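Local coordinates for multidrug resistance protein (Vibrio cholerae, PDB 1YC9) that forms a trimeric outer membrane efflux duct and could be involved in resistance to puromycin, acriflavine and tetraphenylarsonium chloride, at residues 358-361 with 362-366; 424-427 with 428-432. The protein carries 1 engineered substitution. One frame throughout, in Å; residues are numbered along the deposited sequence.

Contact 1: 358-361 with 362-366; sequences DVVT and SSQAL
The carbonyl oxygen Val359 O is gripped twice by a single residue, Ser363, one turn further along helix 326-391. The hydroxyl Ser363 OG donates to Val359 O at 2.7 Å, while the amide Ser363 N makes the regular i to i+4 helical bond to the same Val359 O at 2.8 Å. The two donors come in from opposite faces of the carbonyl: the amide is tilted moderately from its plane, whereas the hydroxyl stands well above it, 39° out, and uses no lone-pair direction. What brings the hydroxyl there is the first torsion of Ser363 (chi1 -66°), which folds OG back beside its own backbone N and over the preceding turn. Val359 CG1 lies 3.7 Å from Ser363 OG, so a methyl group adjoins the bonded hydroxyl.

A second pair, Val360 and Gln364, repeats the i to i+4 spacing without a polar side-chain bond. Their side chains run side by side and point the same way, and the amide carbon Gln364 CD rests against Val360 CG1 at 3.7 Å. The backbone beneath them is joined by Gln364 N to Val360 O at 2.9 Å, a nearly straight bond of 168°.

Asp358, Thr361 and Ser362 turn their polar ends to other partners. Thr361 OG1 bonds to Ala357 O; Asn218 ND2 of the second subunit bonds to both Thr361 OG1 and Asp358 OD1, and Ser362 OG meets Glu211 of that subunit. The chemistry thus serves two ends: Ser363 OG and Thr361 OG1 each add a side-chain bond to a carbonyl of the preceding turn, and Thr361, with Asp358 and Ser362, also ties this helix to its neighbour in the trimer.

Contact 2: 424-427 with 428-432; sequences SLDL and ALIHA
Ile430 follows Asp426 by one helical turn, and the two side chains come only loosely together, with Ile430 CD1 4.4 Å from Asp426 OD2. Closer is the approach of Ile430 to the backbone: its CG1 lies 3.5 Å from Asp426 O. The first torsion of Ile430 (chi1 -74°) sets CG1 beside its own backbone N and directs that branch back toward the previous turn. Asp426 O itself receives Ile430 N at 3.1 Å and, weakly, Leu429 N.

Leu425 and Ala428 are three residues apart and meet only at the limit of apolar contact, Leu425 CD2 to Ala428 CB at 4.5 Å. The alanine methyl lies nearer to the carbonyls of the turn before, 3.5 Å from Ser424 O, whose bond to Ala428 N measures 2.8 Å. His431 behaves differently again. Its CB passes 3.6 Å from Leu427 O, the acceptor of His431 N, but the imidazole leads away from residues 424-427.

Helix 398-433 presents different residues to different neighbours. Asp426 OD2 forms a salt bridge with Arg244 and a hydrogen bond with Tyr30, while Leu427 and Ile430 pack on Trp26, so loops cover this part of the surface. Ser424, Leu427 and His431 touch helix 117-183, the histidine at Thr145, whereas Leu425, Ala428 and Leu429 lie against helix 326-391, so the segment packs on two long helices of its own subunit.

Residues 358-366 of contact 1 precede residues 424-432 of contact 2, on the consecutive helices 326-391 and 398-433 of the same outer membrane efflux protein. The centres of the two contacts are 11 Å apart, and they touch directly: Val359 CG2 packs 3.5 Å from Ala428 O, and Leu425 CD1 lies 3.6 Å from Ser362 O. The two helices thus meet side by side in the helical part of the chain. Residues 358-366 also reach the second subunit, whereas residues 424-432 touch no other chain of the assembly. Together they illustrate how packing within one subunit continues into the trimer that encloses the duct of outer membrane factors.

Contact 1: 358-361 with 362-366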
loop_
_atom_site.group_PDB
_atom_site.type_symbol
_atom_site.label_atom_id
_atom_site.label_comp_id
_atom_site.label_asym_id
_atom_site.label_seq_id
_atom_site.Cartn_x
_atom_site.Cartn_y
_atom_site.Cartn_z
ATOM N N ASP A 358 22.087 -0.501 8.962
ATOM C CA ASP A 358 22.419 -0.637 7.539
ATOM C C ASP A 358 23.264 0.536 7.079
ATOM O O ASP A 358 24.236 0.351 6.362
ATOM C CB ASP A 358 21.179 -0.721 6.673
ATOM C CG ASP A 358 20.593 -2.130 6.603
ATOM O OD1 ASP A 358 20.996 -3.019 7.361
ATOM O OD2 ASP A 358 19.669 -2.426 5.805
ATOM N N VAL A 359 22.914 1.741 7.515
ATOM C CA VAL A 359 23.697 2.914 7.152
ATOM C C VAL A 359 25.145 2.768 7.652
ATOM O O VAL A 359 26.088 3.023 6.908
ATOM C CB VAL A 359 23.121 4.231 7.689
ATOM C CG1 VAL A 359 24.121 5.380 7.399
ATOM C CG2 VAL A 359 21.750 4.527 7.096
ATOM N N VAL A 360 25.292 2.298 8.864
ATOM C CA VAL A 360 26.599 2.046 9.465
ATOM C C VAL A 360 27.349 0.968 8.687
ATOM O O VAL A 360 28.502 1.140 8.289
ATOM C CB VAL A 360 26.497 1.587 10.950
ATOM C CG1 VAL A 360 27.851 1.120 11.481
ATOM C CG2 VAL A 360 25.929 2.700 11.840
ATOM N N THR A 361 26.675 -0.132 8.411
ATOM C CA THR A 361 27.278 -1.194 7.641
ATOM C C THR A 361 27.797 -0.683 6.316
ATOM O O THR A 361 28.943 -0.940 5.946
ATOM C CB THR A 361 26.241 -2.314 7.416
ATOM O OG1 THR A 361 26.058 -3.024 8.650
ATOM C CG2 THR A 361 26.743 -3.321 6.456
ATOM N N SER A 362 26.973 0.060 5.600
ATOM C CA SER A 362 27.320 0.436 4.269
ATOM C C SER A 362 28.368 1.572 4.269
ATOM O O SER A 362 29.235 1.621 3.397
ATOM C CB SER A 362 26.086 0.833 3.481
ATOM O OG SER A 362 25.199 -0.290 3.332
ATOM N N SER A 363 28.228 2.460 5.223
ATOM C CA SER A 363 29.169 3.561 5.387
ATOM C C SER A 363 30.568 3.024 5.660
ATOM O O SER A 363 31.527 3.473 5.040
ATOM C CB SER A 363 28.671 4.520 6.479
ATOM O OG SER A 363 27.486 5.106 5.987
ATOM N N GLN A 364 30.677 2.064 6.557
ATOM C CA GLN A 364 31.947 1.429 6.884
ATOM C C GLN A 364 32.540 0.622 5.707
ATOM O O GLN A 364 33.753 0.545 5.543
ATOM C CB GLN A 364 31.794 0.511 8.087
ATOM C CG GLN A 364 31.476 1.297 9.390
ATOM C CD GLN A 364 31.425 0.415 10.646
ATOM O OE1 GLN A 364 31.796 0.873 11.724
ATOM N NE2 GLN A 364 30.993 -0.833 10.506
ATOM N N ALA A 365 31.693 -0.015 4.917
ATOM C CA ALA A 365 32.176 -0.736 3.735
ATOM C C ALA A 365 32.636 0.151 2.556
ATOM O O ALA A 365 33.395 -0.324 1.707
ATOM C CB ALA A 365 31.109 -1.722 3.256
ATOM N N LEU A 366 32.222 1.403 2.510
ATOM C CA LEU A 366 32.272 2.145 1.277
ATOM C C LEU A 366 33.718 2.434 0.879
ATOM O O LEU A 366 34.079 2.283 -0.294
ATOM C CB LEU A 366 31.498 3.452 1.357
ATOM C CG LEU A 366 31.436 4.225 0.042
ATOM C CD1 LEU A 366 30.857 3.421 -1.134
ATOM C CD2 LEU A 366 30.651 5.473 0.178
#

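Contact 2: 424-427 with 428-432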
loop_
_atom_site.group_PDB
_atom_site.type_symbol
_atom_site.label_atom_id
_atom_site.label_comp_id
_atom_site.label_asym_id
_atom_site.label_seq_id
_atom_site.Cartn_x
_atom_site.Cartn_y
_atom_site.Cartn_z
ATOM N N SER A 424 24.494 9.295 -1.256
ATOM C CA SER A 424 23.309 8.558 -0.895
ATOM C C SER A 424 23.326 8.070 0.519
ATOM O O SER A 424 22.293 8.142 1.198
ATOM C CB SER A 424 23.093 7.391 -1.868
ATOM O OG SER A 424 22.712 7.948 -3.138
ATOM N N LEU A 425 24.475 7.584 0.961
ATOM C CA LEU A 425 24.642 7.109 2.340
ATOM C C LEU A 425 24.568 8.227 3.357
ATOM O O LEU A 425 24.112 8.008 4.499
ATOM C CB LEU A 425 25.914 6.294 2.516
ATOM C CG LEU A 425 25.787 4.909 1.889
ATOM C CD1 LEU A 425 27.139 4.212 1.947
ATOM C CD2 LEU A 425 24.648 4.078 2.557
ATOM N N ASP A 426 25.050 9.405 2.988
ATOM C CA ASP A 426 24.944 10.534 3.893
ATOM C C ASP A 426 23.474 10.855 4.050
ATOM O O ASP A 426 22.988 11.132 5.143
ATOM C CB ASP A 426 25.744 11.746 3.394
ATOM C CG ASP A 426 26.042 12.724 4.516
ATOM O OD1 ASP A 426 26.660 12.283 5.506
ATOM O OD2 ASP A 426 25.652 13.901 4.501
ATOM N N LEU A 427 22.735 10.873 2.936
ATOM C CA LEU A 427 21.312 11.091 3.013
ATOM C C LEU A 427 20.588 9.993 3.778
ATOM O O LEU A 427 19.644 10.270 4.498
ATOM C CB LEU A 427 20.707 11.271 1.609
ATOM C CG LEU A 427 21.229 12.416 0.753
ATOM C CD1 LEU A 427 20.658 12.265 -0.711
ATOM C CD2 LEU A 427 20.792 13.754 1.332
ATOM N N ALA A 428 21.011 8.742 3.629
ATOM C CA ALA A 428 20.424 7.617 4.348
ATOM C C ALA A 428 20.627 7.768 5.867
ATOM O O ALA A 428 19.785 7.394 6.683
ATOM C CB ALA A 428 21.051 6.360 3.920
ATOM N N LEU A 429 21.747 8.357 6.240
ATOM C CA LEU A 429 22.015 8.589 7.655
ATOM C C LEU A 429 21.050 9.641 8.177
ATOM O O LEU A 429 20.535 9.515 9.290
ATOM C CB LEU A 429 23.470 9.055 7.858
ATOM C CG LEU A 429 23.876 9.458 9.304
ATOM C CD1 LEU A 429 23.809 8.250 10.188
ATOM C CD2 LEU A 429 25.309 10.024 9.275
ATOM N N ILE A 430 20.867 10.719 7.425
ATOM C CA ILE A 430 20.007 11.778 7.848
ATOM C C ILE A 430 18.608 11.230 8.014
ATOM O O ILE A 430 17.953 11.463 9.014
ATOM C CB ILE A 430 20.046 12.933 6.854
ATOM C CG1 ILE A 430 21.378 13.678 7.014
ATOM C CG2 ILE A 430 18.915 13.850 7.051
ATOM C CD1 ILE A 430 21.618 14.753 6.035
ATOM N N HIS A 431 18.170 10.434 7.043
ATOM C CA HIS A 431 16.857 9.789 7.139
ATOM C C HIS A 431 16.741 8.852 8.350
ATOM O O HIS A 431 15.738 8.878 9.086
ATOM C CB HIS A 431 16.534 9.101 5.829
ATOM C CG HIS A 431 15.133 8.638 5.755
ATOM N ND1 HIS A 431 14.721 7.467 6.342
ATOM C CD2 HIS A 431 14.028 9.220 5.232
ATOM C CE1 HIS A 431 13.424 7.323 6.149
ATOM N NE2 HIS A 431 12.980 8.381 5.485
ATOM N N ALA A 432 17.773 8.075 8.607
ATOM C CA ALA A 432 17.760 7.068 9.656
ATOM C C ALA A 432 17.740 7.728 11.018
ATOM O O ALA A 432 17.154 7.205 11.954
ATOM C CB ALA A 432 18.943 6.171 9.545
#